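Local coordinates for protein CurF (Lyngbya majuscula, PDB 2Q35) that probably decarboxylates an acyl intermediate during beta-branching of a polyketide chain, as the crotonase-fold ECH2 decarboxylase domain of CurF, at residues S118-Y123 with V175-D180; N58-G63 with A95-H100. The protein carries 1 engineered substitution. One frame throughout, in Å; residues are numbered along the deposited sequence.

The two contacts sit side by side in the crotonase fold, their centres about 10 Å apart, and follow one another in series along the chain: interaction 2 closes at residue 100 before interaction 1 opens at residue 118. Both reach the mixed six-stranded sheet, where strands 93-97, 114-118 and 175-176 run parallel and adjacent. Segments 95-100 and 118-123 carry the chain from it to strands 100-102 and 122-124, while 175-180 runs into helix 178-192. The contacts meet directly: Val122 N hydrogen-bonds to His100 ND1, and Tyr123 OH lies close to the carbonyls of Met97 and Gly99. Interaction 1 closes the edge of the sheet within this chain; interaction 2, nearer the chain centre, joins the loop after strand 50-54 to the chain leaving strand 93-97.

Interaction 1: S118-Y123 with V175-D180; sequences SQESVY and VVSRQD
Ser118 and Val176 form a parallel bridge at the edge of the large sheet of the crotonase fold, where strand 175-176 is the outermost strand of the chain. The backbone bond beside it runs from Gln119 N to Val176 O (2.8 Å), and the same oxygen takes a CA-H...O contact from Ser118 CA.

Among side-chain bonds, Glu120 reaches across to the first turn of helix 178-192: Arg178 N donates a hydrogen bond to Glu120 OE1 (2.8 Å), on the syn side of the carboxylate. Bending of Glu120 at chi2 (83°) brings the carboxylate back over the start of that helix. Ser118 OG closes an ST turn by accepting from Glu120 N, and shares a hydrogen bond with Ser121 OG; it also lies over one face of the Arg178 guanidinium.

Apolar contact is slight, Val175 CG1 resting on Gln119 CA at 3.8 Å, while the extended Gln119 chain lies over the Val176-Ser177 peptide.

Waters complete the join. One donates to Val175 O and, weakly, to Gln119 OE1; another, in the guanidinium plane, accepts from Arg178 NH2 at 2.6 Å and hydrogen-bonds to Ser121 OG at 2.7 Å.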
loop_
_atom_site.group_PDB
_atom_site.type_symbol
_atom_site.label_atom_id
_atom_site.label_comp_id
_atom_site.label_asym_id
_atom_site.label_seq_id
_atom_site.Cartn_x
_atom_site.Cartn_y
_atom_site.Cartn_z
ATOM N N SER A 118 -12.137 -1.231 -17.482
ATOM C CA SER A 118 -12.168 -1.934 -18.796
ATOM C C SER A 118 -10.748 -2.067 -19.338
ATOM O O SER A 118 -9.980 -1.100 -19.383
ATOM C CB SER A 118 -13.025 -1.121 -19.774
ATOM O OG SER A 118 -12.706 -1.421 -21.140
ATOM N N GLN A 119 -10.423 -3.253 -19.863
ATOM C CA GLN A 119 -9.121 -3.506 -20.442
ATOM C C GLN A 119 -8.806 -2.590 -21.612
ATOM O O GLN A 119 -7.668 -2.177 -21.779
ATOM C CB GLN A 119 -9.047 -4.947 -20.954
ATOM C CG GLN A 119 -8.961 -6.012 -19.897
ATOM C CD GLN A 119 -9.149 -7.439 -20.474
ATOM O OE1 GLN A 119 -9.105 -8.433 -19.735
ATOM N NE2 GLN A 119 -9.374 -7.533 -21.782
ATOM N N GLU A 120 -9.824 -2.283 -22.410
ATOM C CA GLU A 120 -9.646 -1.587 -23.691
ATOM C C GLU A 120 -9.715 -0.068 -23.581
ATOM O O GLU A 120 -9.272 0.648 -24.485
ATOM C CB GLU A 120 -10.708 -2.054 -24.699
ATOM C CG GLU A 120 -10.632 -3.532 -25.100
ATOM C CD GLU A 120 -11.327 -4.470 -24.114
ATOM O OE1 GLU A 120 -11.900 -3.989 -23.106
ATOM O OE2 GLU A 120 -11.287 -5.705 -24.357
ATOM N N SER A 121 -10.274 0.418 -22.478
ATOM C CA SER A 121 -10.531 1.852 -22.326
ATOM C C SER A 121 -9.322 2.559 -21.767
ATOM O O SER A 121 -8.384 1.918 -21.281
ATOM C CB SER A 121 -11.759 2.057 -21.450
ATOM O OG SER A 121 -12.876 1.420 -22.055
ATOM N N VAL A 122 -9.365 3.889 -21.814
ATOM C CA VAL A 122 -8.261 4.727 -21.435
ATOM C C VAL A 122 -8.629 5.494 -20.158
ATOM O O VAL A 122 -9.776 5.891 -20.001
ATOM C CB VAL A 122 -7.887 5.637 -22.664
ATOM C CG1 VAL A 122 -7.516 7.016 -22.302
ATOM C CG2 VAL A 122 -6.812 4.912 -23.503
ATOM N N TYR A 123 -7.642 5.652 -19.279
ATOM C CA TYR A 123 -7.818 6.330 -17.965
ATOM C C TYR A 123 -6.691 7.336 -17.757
ATOM O O TYR A 123 -5.531 7.050 -18.023
ATOM C CB TYR A 123 -7.841 5.272 -16.836
ATOM C CG TYR A 123 -8.944 4.267 -17.081
ATOM C CD1 TYR A 123 -10.257 4.545 -16.729
ATOM C CD2 TYR A 123 -8.682 3.086 -17.792
ATOM C CE1 TYR A 123 -11.291 3.657 -17.004
ATOM C CE2 TYR A 123 -9.700 2.203 -18.077
ATOM C CZ TYR A 123 -10.993 2.489 -17.701
ATOM O OH TYR A 123 -12.030 1.638 -17.987
ATOM N N VAL A 175 -9.564 -5.577 -13.650
ATOM C CA VAL A 175 -9.575 -4.989 -14.975
ATOM C C VAL A 175 -10.022 -6.119 -15.886
ATOM O O VAL A 175 -9.326 -7.127 -15.996
ATOM C CB VAL A 175 -8.179 -4.499 -15.417
ATOM C CG1 VAL A 175 -8.292 -3.747 -16.745
ATOM C CG2 VAL A 175 -7.542 -3.582 -14.353
ATOM N N VAL A 176 -11.171 -5.930 -16.525
ATOM C CA VAL A 176 -11.766 -6.980 -17.373
ATOM C C VAL A 176 -12.205 -6.422 -18.715
ATOM O O VAL A 176 -12.203 -5.212 -18.930
ATOM C CB VAL A 176 -12.941 -7.737 -16.670
ATOM C CG1 VAL A 176 -12.488 -8.332 -15.319
ATOM C CG2 VAL A 176 -14.175 -6.825 -16.431
ATOM N N SER A 177 -12.531 -7.304 -19.665
ATOM C CA SER A 177 -12.911 -6.815 -20.974
ATOM C C SER A 177 -14.131 -5.932 -20.853
ATOM O O SER A 177 -15.005 -6.174 -20.001
ATOM C CB SER A 177 -13.234 -7.977 -21.906
ATOM O OG SER A 177 -12.210 -8.952 -21.861
ATOM N N ARG A 178 -14.197 -4.924 -21.716
ATOM C CA ARG A 178 -15.275 -3.939 -21.691
ATOM C C ARG A 178 -16.661 -4.576 -21.575
ATOM O O ARG A 178 -17.460 -4.134 -20.755
ATOM C CB ARG A 178 -15.169 -3.023 -22.920
ATOM C CG ARG A 178 -16.502 -2.461 -23.414
ATOM C CD ARG A 178 -16.659 -0.952 -23.204
ATOM N NE ARG A 178 -15.598 -0.117 -23.794
ATOM C CZ ARG A 178 -14.970 -0.356 -24.949
ATOM N NH1 ARG A 178 -15.278 -1.416 -25.685
ATOM N NH2 ARG A 178 -14.028 0.473 -25.375
ATOM N N GLN A 179 -16.949 -5.612 -22.384
ATOM C CA GLN A 179 -18.270 -6.261 -22.369
ATOM C C GLN A 179 -18.587 -7.023 -21.071
ATOM O O GLN A 179 -19.723 -7.475 -20.869
ATOM C CB GLN A 179 -18.418 -7.225 -23.562
ATOM C CG GLN A 179 -17.643 -8.543 -23.399
ATOM C CD GLN A 179 -17.277 -9.220 -24.721
ATOM O OE1 GLN A 179 -18.098 -9.318 -25.645
ATOM N NE2 GLN A 179 -16.027 -9.694 -24.818
ATOM N N ASP A 180 -17.590 -7.153 -20.182
ATOM C CA ASP A 180 -17.750 -7.865 -18.919
ATOM C C ASP A 180 -17.740 -6.963 -17.696
ATOM O O ASP A 180 -18.014 -7.441 -16.579
ATOM C CB ASP A 180 -16.614 -8.862 -18.728
ATOM C CG ASP A 180 -16.634 -9.995 -19.769
ATOM O OD1 ASP A 180 -17.716 -10.298 -20.298
ATOM O OD2 ASP A 180 -15.561 -10.556 -20.057
HETATM O O HOH W 1 -9.288 -10.019 -16.632
HETATM O O HOH W 2 -14.057 2.709 -24.143
#

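Interaction 2: N58-G63 with A95-H100; sequences NYFSSG and AAMQGH
His100 and Asn58 begin the exchange between 58-63 and 95-100: His100 N donates to Asn58 O (2.8 Å). The return bonds converge on His100 O, which accepts from both Phe60 N (2.8 Å) and Ser61 N (3.2 Å). One carbonyl oxygen thus takes two successive amides where the chain turns its corner at Phe60. Gly99 passes so close to Tyr59 that a side chain there would run into its backbone.

Gln98 supplies the side-chain bond. Its NE2 donates almost straight to Tyr59 O (3.0 Å, 167° at the hydrogen), and this acceptor lies in the amide plane although the donor stands above the Tyr59 carbonyl plane. NE2 also bonds to Gly57 O, and OE1 accepts from Gly55 N, so the amide is held at both ends and its rotation is fixed.

The His100 imidazole lies with one face over Asn58 O and turns its edge to the face of Tyr59 in an offset edge-to-face pair, planes at 71°. Its ND1 accepts from Val122 N.

Phe60, with CG anti to the backbone N (chi1 174°), swings its ring over Met97. Met97 CG sits above the ring centre in a CH-pi contact (3.6 Å to the centroid), and SD follows over the same face as a Met-aromatic contact. Replacement of Phe60 by alanine would probably open a gap above Met97 and leave its thioether freer to turn.

Met97 centres an inverse gamma turn, through which the chain passes from strand 93-97 of the large sheet to strand 100-102, with the parallel Tyr59-His100 bridge beyond it. In crotonases the chain after a segment like 58-63 and the Gly-rich turn after a strand like 100-102 usually supply the oxyanion-hole amides, so this contact probably helps position the two.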
loop_
_atom_site.group_PDB
_atom_site.type_symbol
_atom_site.label_atom_id
_atom_site.label_comp_id
_atom_site.label_asym_id
_atom_site.label_seq_id
_atom_site.Cartn_x
_atom_site.Cartn_y
_atom_site.Cartn_z
ATOM N N ASN A 58 -18.673 3.984 -24.877
ATOM C CA ASN A 58 -17.220 4.042 -24.705
ATOM C C ASN A 58 -16.753 4.904 -23.536
ATOM O O ASN A 58 -15.544 5.034 -23.342
ATOM C CB ASN A 58 -16.563 4.576 -25.976
ATOM C CG ASN A 58 -16.576 3.564 -27.112
ATOM O OD1 ASN A 58 -16.552 2.355 -26.879
ATOM N ND2 ASN A 58 -16.611 4.058 -28.338
ATOM N N TYR A 59 -17.699 5.494 -22.800
ATOM C CA TYR A 59 -17.381 6.512 -21.789
ATOM C C TYR A 59 -17.968 6.204 -20.429
ATOM O O TYR A 59 -19.181 5.955 -20.295
ATOM C CB TYR A 59 -17.891 7.886 -22.224
ATOM C CG TYR A 59 -17.270 8.357 -23.497
ATOM C CD1 TYR A 59 -16.020 8.956 -23.490
ATOM C CD2 TYR A 59 -17.918 8.162 -24.709
ATOM C CE1 TYR A 59 -15.424 9.371 -24.687
ATOM C CE2 TYR A 59 -17.343 8.573 -25.909
ATOM C CZ TYR A 59 -16.094 9.165 -25.884
ATOM O OH TYR A 59 -15.546 9.585 -27.075
ATOM N N PHE A 60 -17.099 6.227 -19.424
ATOM C CA PHE A 60 -17.572 6.269 -18.058
ATOM C C PHE A 60 -17.839 7.741 -17.692
ATOM O O PHE A 60 -18.982 8.130 -17.483
ATOM C CB PHE A 60 -16.597 5.599 -17.070
ATOM C CG PHE A 60 -17.015 5.776 -15.623
ATOM C CD1 PHE A 60 -18.055 5.022 -15.111
ATOM C CD2 PHE A 60 -16.388 6.737 -14.785
ATOM C CE1 PHE A 60 -18.469 5.158 -13.750
ATOM C CE2 PHE A 60 -16.814 6.904 -13.436
ATOM C CZ PHE A 60 -17.859 6.110 -12.932
ATOM N N SER A 61 -16.777 8.549 -17.632
ATOM C CA SER A 61 -16.908 9.986 -17.362
ATOM C C SER A 61 -15.731 10.777 -17.918
ATOM O O SER A 61 -14.573 10.414 -17.708
ATOM C CB SER A 61 -17.035 10.224 -15.850
ATOM O OG SER A 61 -17.059 11.633 -15.602
ATOM N N SER A 62 -16.041 11.863 -18.631
ATOM C CA SER A 62 -15.017 12.698 -19.277
ATOM C C SER A 62 -14.595 13.878 -18.391
ATOM O O SER A 62 -13.717 14.652 -18.766
ATOM C CB SER A 62 -15.502 13.201 -20.654
ATOM O OG SER A 62 -15.717 12.100 -21.533
ATOM N N GLY A 63 -15.183 13.984 -17.200
ATOM C CA GLY A 63 -14.816 15.093 -16.309
ATOM C C GLY A 63 -15.103 16.458 -16.910
ATOM O O GLY A 63 -16.059 16.623 -17.689
ATOM N N ALA A 95 -18.092 1.391 -8.847
ATOM C CA ALA A 95 -17.991 2.190 -10.070
ATOM C C ALA A 95 -17.613 1.215 -11.169
ATOM O O ALA A 95 -16.487 0.720 -11.182
ATOM C CB ALA A 95 -16.920 3.230 -9.953
ATOM N N ALA A 96 -18.548 0.982 -12.062
ATOM C CA ALA A 96 -18.302 0.062 -13.199
ATOM C C ALA A 96 -17.849 0.917 -14.376
ATOM O O ALA A 96 -18.659 1.453 -15.141
ATOM C CB ALA A 96 -19.570 -0.740 -13.542
ATOM N N MET A 97 -16.543 1.128 -14.461
ATOM C CA MET A 97 -16.003 2.045 -15.444
ATOM C C MET A 97 -15.778 1.242 -16.742
ATOM O O MET A 97 -14.657 0.843 -17.054
ATOM C CB MET A 97 -14.736 2.706 -14.929
ATOM C CG MET A 97 -14.957 3.461 -13.625
ATOM S SD MET A 97 -13.623 4.634 -13.229
ATOM C CE MET A 97 -12.173 3.594 -13.443
ATOM N N GLN A 98 -16.872 1.043 -17.466
ATOM C CA GLN A 98 -16.849 0.217 -18.701
ATOM C C GLN A 98 -16.223 0.959 -19.878
ATOM O O GLN A 98 -15.938 0.358 -20.933
ATOM C CB GLN A 98 -18.273 -0.273 -19.034
ATOM C CG GLN A 98 -19.141 0.614 -19.964
ATOM C CD GLN A 98 -19.248 2.082 -19.554
ATOM O OE1 GLN A 98 -19.231 2.436 -18.357
ATOM N NE2 GLN A 98 -19.341 2.953 -20.553
ATOM N N GLY A 99 -16.104 2.271 -19.722
ATOM C CA GLY A 99 -15.526 3.182 -20.704
ATOM C C GLY A 99 -14.419 4.063 -20.149
ATOM O O GLY A 99 -13.908 3.833 -19.047
ATOM N N HIS A 100 -14.023 5.060 -20.934
ATOM C CA HIS A 100 -12.880 5.873 -20.586
ATOM C C HIS A 100 -13.256 6.717 -19.369
ATOM O O HIS A 100 -14.433 7.042 -19.166
ATOM C CB HIS A 100 -12.565 6.849 -21.708
ATOM C CG HIS A 100 -12.408 6.208 -23.053
ATOM N ND1 HIS A 100 -11.463 5.240 -23.310
ATOM C CD2 HIS A 100 -13.036 6.445 -24.226
ATOM C CE1 HIS A 100 -11.533 4.886 -24.584
ATOM N NE2 HIS A 100 -12.491 5.593 -25.159
#